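Local coordinates for protein putative sesquiterpene cyclase (Kitasatospora setae, PDB 4MC3) that catalyses the magnesium-dependent 1,11-cyclization of (2E,6E)-farnesyl diphosphate, with water, to (2Z,6E)-hedycaryol and diphosphate, at residues Leu72-Gln84 with Thr119-Ala131. Numbering follows the deposited sequence.
Sequences LKWIALTFRIDDQ and TARALGALWQETA
Trp-74 spends its one polar side-chain atom on Thr-130: NE1 donates to OG1 at 3.0 Å, nearly in the indole plane. The hydroxyl donates in turn to Leu-126 O, one turn back in its own helix, 2.8 Å from OG1. That carbonyl also accepts from Thr-130 N. Leu-126 CD2 sits 3.5 Å over the five-membered ring of Trp-74, a CH-pi contact. Leu-77 pushes between Thr-119, Ala-122, Leu-123 and Leu-126 as a knob into a hole. At the other end, Thr-119 OG1 donates to Gln-84 OE1 at 2.5 Å and accepts from water 2, which itself accepts from Arg-80 NE. Thr-119 N donates to water 3 (3.2 Å). With chi1 -58°, Thr-119 OG1 lies beside its backbone N and CG2 packs on Ile-81 CG1 (3.5 Å). Lys-73 NZ and Glu-129 OE2 form only a long salt bridge, 3.8 Å; water 1 links NZ to OE1. The helices run antiparallel at 155° within the all-helical class I terpene synthase fold. Helix 65-84 bears Thr-78 of the nerolidol pocket and the start of the DDXXXE motif. The buried indole N-H and Thr-130 hydroxyl both have partners, consistent with packing providing most of the contact and polar ends setting its alignment.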
loop_
_atom_site.group_PDB
_atom_site.type_symbol
_atom_site.label_atom_id
_atom_site.label_comp_id
_atom_site.label_asym_id
_atom_site.label_seq_id
_atom_site.Cartn_x
_atom_site.Cartn_y
_atom_site.Cartn_z
ATOM N N LEU A 72 10.507 0.088 6.258
ATOM C CA LEU A 72 11.335 0.746 5.236
ATOM C C LEU A 72 12.098 -0.303 4.379
ATOM O O LEU A 72 12.324 -0.077 3.192
ATOM C CB LEU A 72 12.327 1.708 5.853
ATOM C CG LEU A 72 11.822 2.968 6.522
ATOM C CD1 LEU A 72 12.969 3.935 6.777
ATOM C CD2 LEU A 72 10.707 3.577 5.729
ATOM N N LYS A 73 12.512 -1.436 4.986
ATOM C CA LYS A 73 13.129 -2.506 4.209
ATOM C C LYS A 73 12.154 -3.032 3.131
ATOM O O LYS A 73 12.531 -3.216 1.979
ATOM C CB LYS A 73 13.603 -3.663 5.130
ATOM C CG LYS A 73 14.741 -3.231 6.069
ATOM C CD LYS A 73 15.160 -4.359 6.975
ATOM C CE LYS A 73 16.232 -3.902 7.931
ATOM N NZ LYS A 73 16.525 -4.971 8.960
ATOM N N TRP A 74 10.893 -3.239 3.525
ATOM C CA TRP A 74 9.880 -3.651 2.537
ATOM C C TRP A 74 9.681 -2.625 1.428
ATOM O O TRP A 74 9.540 -2.992 0.253
ATOM C CB TRP A 74 8.569 -4.028 3.256
ATOM C CG TRP A 74 8.603 -5.339 3.896
ATOM C CD1 TRP A 74 8.924 -5.602 5.167
ATOM C CD2 TRP A 74 8.374 -6.601 3.271
ATOM N NE1 TRP A 74 8.894 -6.964 5.412
ATOM C CE2 TRP A 74 8.534 -7.595 4.249
ATOM C CE3 TRP A 74 7.982 -6.985 1.989
ATOM C CZ2 TRP A 74 8.424 -8.973 3.952
ATOM C CZ3 TRP A 74 7.853 -8.310 1.693
ATOM C CH2 TRP A 74 8.069 -9.303 2.653
ATOM N N ILE A 75 9.612 -1.349 1.789
ATOM C CA ILE A 75 9.453 -0.305 0.754
ATOM C C ILE A 75 10.667 -0.234 -0.179
ATOM O O ILE A 75 10.514 -0.154 -1.390
ATOM C CB ILE A 75 9.133 1.047 1.393
ATOM C CG1 ILE A 75 7.744 1.010 2.077
ATOM C CG2 ILE A 75 9.219 2.131 0.348
ATOM C CD1 ILE A 75 7.400 2.309 2.810
ATOM N N ALA A 76 11.866 -0.314 0.380
ATOM C CA ALA A 76 13.063 -0.294 -0.465
ATOM C C ALA A 76 13.105 -1.489 -1.394
ATOM O O ALA A 76 13.444 -1.354 -2.573
ATOM C CB ALA A 76 14.300 -0.275 0.405
ATOM N N LEU A 77 12.788 -2.665 -0.869
ATOM C CA LEU A 77 12.740 -3.855 -1.704
ATOM C C LEU A 77 11.731 -3.716 -2.833
ATOM O O LEU A 77 12.016 -4.116 -3.965
ATOM C CB LEU A 77 12.497 -5.070 -0.860
ATOM C CG LEU A 77 12.400 -6.390 -1.592
ATOM C CD1 LEU A 77 13.688 -6.830 -2.247
ATOM C CD2 LEU A 77 11.899 -7.428 -0.593
ATOM N N THR A 78 10.527 -3.230 -2.507
ATOM C CA THR A 78 9.499 -3.089 -3.547
ATOM C C THR A 78 9.864 -2.049 -4.602
ATOM O O THR A 78 9.568 -2.255 -5.787
ATOM C CB THR A 78 8.078 -2.913 -2.958
ATOM O OG1 THR A 78 8.005 -1.716 -2.239
ATOM C CG2 THR A 78 7.746 -4.022 -2.057
ATOM N N PHE A 79 10.582 -0.985 -4.193
ATOM C CA PHE A 79 11.115 -0.049 -5.168
ATOM C C PHE A 79 12.047 -0.731 -6.128
ATOM O O PHE A 79 11.953 -0.514 -7.360
ATOM C CB PHE A 79 11.854 1.151 -4.544
ATOM C CG PHE A 79 12.630 1.927 -5.592
ATOM C CD1 PHE A 79 14.002 1.771 -5.736
ATOM C CD2 PHE A 79 11.937 2.659 -6.566
ATOM C CE1 PHE A 79 14.684 2.420 -6.743
ATOM C CE2 PHE A 79 12.623 3.302 -7.582
ATOM C CZ PHE A 79 14.002 3.180 -7.663
ATOM N N ARG A 80 12.931 -1.568 -5.605
ATOM C CA ARG A 80 13.899 -2.271 -6.452
ATOM C C ARG A 80 13.201 -3.275 -7.371
ATOM O O ARG A 80 13.526 -3.339 -8.551
ATOM C CB ARG A 80 14.965 -2.940 -5.621
ATOM C CG ARG A 80 16.044 -3.670 -6.426
ATOM C CD ARG A 80 16.764 -2.764 -7.423
ATOM N NE ARG A 80 17.934 -3.465 -7.936
ATOM C CZ ARG A 80 18.723 -3.046 -8.924
ATOM N NH1 ARG A 80 18.500 -1.890 -9.548
ATOM N NH2 ARG A 80 19.741 -3.797 -9.284
ATOM N N ILE A 81 12.190 -3.996 -6.860
ATOM C CA ILE A 81 11.416 -4.925 -7.702
ATOM C C ILE A 81 10.776 -4.132 -8.839
ATOM O O ILE A 81 10.849 -4.541 -9.999
ATOM C CB ILE A 81 10.331 -5.631 -6.861
ATOM C CG1 ILE A 81 10.972 -6.663 -5.940
ATOM C CG2 ILE A 81 9.288 -6.279 -7.784
ATOM C CD1 ILE A 81 10.057 -7.202 -4.873
ATOM N N ASP A 82 10.197 -2.987 -8.524
ATOM C CA ASP A 82 9.491 -2.164 -9.508
ATOM C C ASP A 82 10.433 -1.612 -10.544
ATOM O O ASP A 82 10.095 -1.582 -11.724
ATOM C CB ASP A 82 8.745 -1.024 -8.823
ATOM C CG ASP A 82 7.879 -0.239 -9.783
ATOM O OD1 ASP A 82 6.757 -0.718 -10.130
ATOM O OD2 ASP A 82 8.319 0.853 -10.198
ATOM N N ASP A 83 11.614 -1.186 -10.104
ATOM C CA ASP A 83 12.646 -0.664 -10.980
ATOM C C ASP A 83 13.114 -1.700 -12.016
ATOM O O ASP A 83 13.343 -1.366 -13.174
ATOM C CB ASP A 83 13.859 -0.229 -10.133
ATOM C CG ASP A 83 14.907 0.509 -10.942
ATOM O OD1 ASP A 83 14.583 1.587 -11.472
ATOM O OD2 ASP A 83 16.049 0.004 -11.059
ATOM N N GLN A 84 13.279 -2.938 -11.573
ATOM C CA GLN A 84 13.800 -4.020 -12.373
ATOM C C GLN A 84 12.742 -4.660 -13.281
ATOM O O GLN A 84 13.097 -5.367 -14.229
ATOM C CB GLN A 84 14.379 -5.101 -11.477
ATOM C CG GLN A 84 15.696 -4.781 -10.793
ATOM C CD GLN A 84 16.132 -5.970 -9.957
ATOM O OE1 GLN A 84 15.454 -6.348 -8.988
ATOM N NE2 GLN A 84 17.237 -6.598 -10.345
ATOM N N THR A 119 17.454 -9.727 -5.770
ATOM C CA THR A 119 16.191 -9.225 -5.311
ATOM C C THR A 119 15.305 -10.364 -4.751
ATOM O O THR A 119 14.691 -10.242 -3.660
ATOM C CB THR A 119 15.505 -8.501 -6.441
ATOM O OG1 THR A 119 16.373 -7.428 -6.886
ATOM C CG2 THR A 119 14.253 -7.930 -5.949
ATOM N N ALA A 120 15.214 -11.472 -5.442
ATOM C CA ALA A 120 14.437 -12.605 -4.929
ATOM C C ALA A 120 15.001 -13.188 -3.651
ATOM O O ALA A 120 14.256 -13.560 -2.733
ATOM C CB ALA A 120 14.276 -13.670 -5.991
ATOM N N ARG A 121 16.323 -13.303 -3.598
ATOM C CA ARG A 121 16.972 -13.794 -2.390
ATOM C C ARG A 121 16.705 -12.834 -1.223
ATOM O O ARG A 121 16.480 -13.297 -0.084
ATOM C CB ARG A 121 18.449 -14.043 -2.671
ATOM C CG ARG A 121 18.701 -15.214 -3.627
ATOM C CD ARG A 121 20.148 -15.713 -3.584
ATOM N NE ARG A 121 20.239 -17.161 -3.829
ATOM C CZ ARG A 121 21.305 -17.923 -3.566
ATOM N NH1 ARG A 121 22.421 -17.404 -3.043
ATOM N NH2 ARG A 121 21.258 -19.228 -3.830
ATOM N N ALA A 122 16.770 -11.534 -1.471
ATOM C CA ALA A 122 16.450 -10.545 -0.446
ATOM C C ALA A 122 15.012 -10.682 0.026
ATOM O O ALA A 122 14.756 -10.590 1.247
ATOM C CB ALA A 122 16.711 -9.150 -0.898
ATOM N N LEU A 123 14.082 -10.926 -0.892
ATOM C CA LEU A 123 12.679 -11.096 -0.493
ATOM C C LEU A 123 12.520 -12.309 0.401
ATOM O O LEU A 123 11.824 -12.258 1.443
ATOM C CB LEU A 123 11.750 -11.207 -1.724
ATOM C CG LEU A 123 10.288 -11.497 -1.442
ATOM C CD1 LEU A 123 9.662 -10.423 -0.579
ATOM C CD2 LEU A 123 9.497 -11.594 -2.751
ATOM N N GLY A 124 13.130 -13.425 0.045
ATOM C CA GLY A 124 12.948 -14.604 0.849
ATOM C C GLY A 124 13.528 -14.415 2.242
ATOM O O GLY A 124 12.942 -14.871 3.195
ATOM N N ALA A 125 14.669 -13.712 2.368
ATOM C CA ALA A 125 15.314 -13.536 3.668
ATOM C C ALA A 125 14.466 -12.550 4.524
ATOM O O ALA A 125 14.289 -12.695 5.732
ATOM C CB ALA A 125 16.791 -13.102 3.523
ATOM N N LEU A 126 14.000 -11.490 3.867
ATOM C CA LEU A 126 13.222 -10.451 4.537
ATOM C C LEU A 126 11.914 -11.082 5.040
ATOM O O LEU A 126 11.456 -10.819 6.151
ATOM C CB LEU A 126 12.947 -9.261 3.643
ATOM C CG LEU A 126 12.177 -8.112 4.307
ATOM C CD1 LEU A 126 12.915 -7.552 5.524
ATOM C CD2 LEU A 126 11.929 -6.995 3.307
ATOM N N TRP A 127 11.294 -11.921 4.230
ATOM C CA TRP A 127 10.095 -12.639 4.685
ATOM C C TRP A 127 10.377 -13.558 5.855
ATOM O O TRP A 127 9.601 -13.577 6.804
ATOM C CB TRP A 127 9.375 -13.355 3.521
ATOM C CG TRP A 127 8.176 -14.135 3.980
ATOM C CD1 TRP A 127 8.002 -15.485 3.878
ATOM C CD2 TRP A 127 7.044 -13.631 4.703
ATOM N NE1 TRP A 127 6.800 -15.821 4.468
ATOM C CE2 TRP A 127 6.232 -14.714 5.015
ATOM C CE3 TRP A 127 6.675 -12.377 5.152
ATOM C CZ2 TRP A 127 5.037 -14.554 5.718
ATOM C CZ3 TRP A 127 5.495 -12.216 5.846
ATOM C CH2 TRP A 127 4.714 -13.314 6.151
ATOM N N GLN A 128 11.482 -14.304 5.816
ATOM C CA GLN A 128 11.833 -15.120 6.971
ATOM C C GLN A 128 11.905 -14.297 8.257
ATOM O O GLN A 128 11.351 -14.714 9.325
ATOM C CB GLN A 128 13.145 -15.906 6.750
ATOM C CG GLN A 128 13.466 -16.909 7.894
ATOM C CD GLN A 128 14.136 -16.330 9.164
ATOM O OE1 GLN A 128 14.673 -15.191 9.203
ATOM N NE2 GLN A 128 14.107 -17.130 10.233
ATOM N N GLU A 129 12.563 -13.158 8.205
ATOM C CA GLU A 129 12.702 -12.263 9.362
ATOM C C GLU A 129 11.352 -11.708 9.827
ATOM O O GLU A 129 11.060 -11.609 11.009
ATOM C CB GLU A 129 13.692 -11.137 9.056
ATOM C CG GLU A 129 13.748 -10.022 10.116
ATOM C CD GLU A 129 14.662 -8.832 9.785
ATOM O OE1 GLU A 129 15.263 -8.750 8.672
ATOM O OE2 GLU A 129 14.775 -7.936 10.676
ATOM N N THR A 130 10.525 -11.328 8.876
ATOM C CA THR A 130 9.238 -10.730 9.165
ATOM C C THR A 130 8.262 -11.746 9.786
ATOM O O THR A 130 7.494 -11.416 10.727
ATOM C CB THR A 130 8.703 -10.099 7.859
ATOM O OG1 THR A 130 9.629 -9.090 7.383
ATOM C CG2 THR A 130 7.370 -9.412 8.105
ATOM N N ALA A 131 8.231 -12.955 9.261
ATOM C CA ALA A 131 7.274 -13.974 9.697
ATOM C C ALA A 131 7.650 -14.546 11.063
ATOM O O ALA A 131 6.790 -15.045 11.751
ATOM C CB ALA A 131 7.184 -15.091 8.697
HETATM O O HOH W 1 17.456 -7.520 8.246
HETATM O O HOH W 2 18.938 -5.814 -6.738
HETATM O O HOH W 3 17.806 -9.570 -8.903
#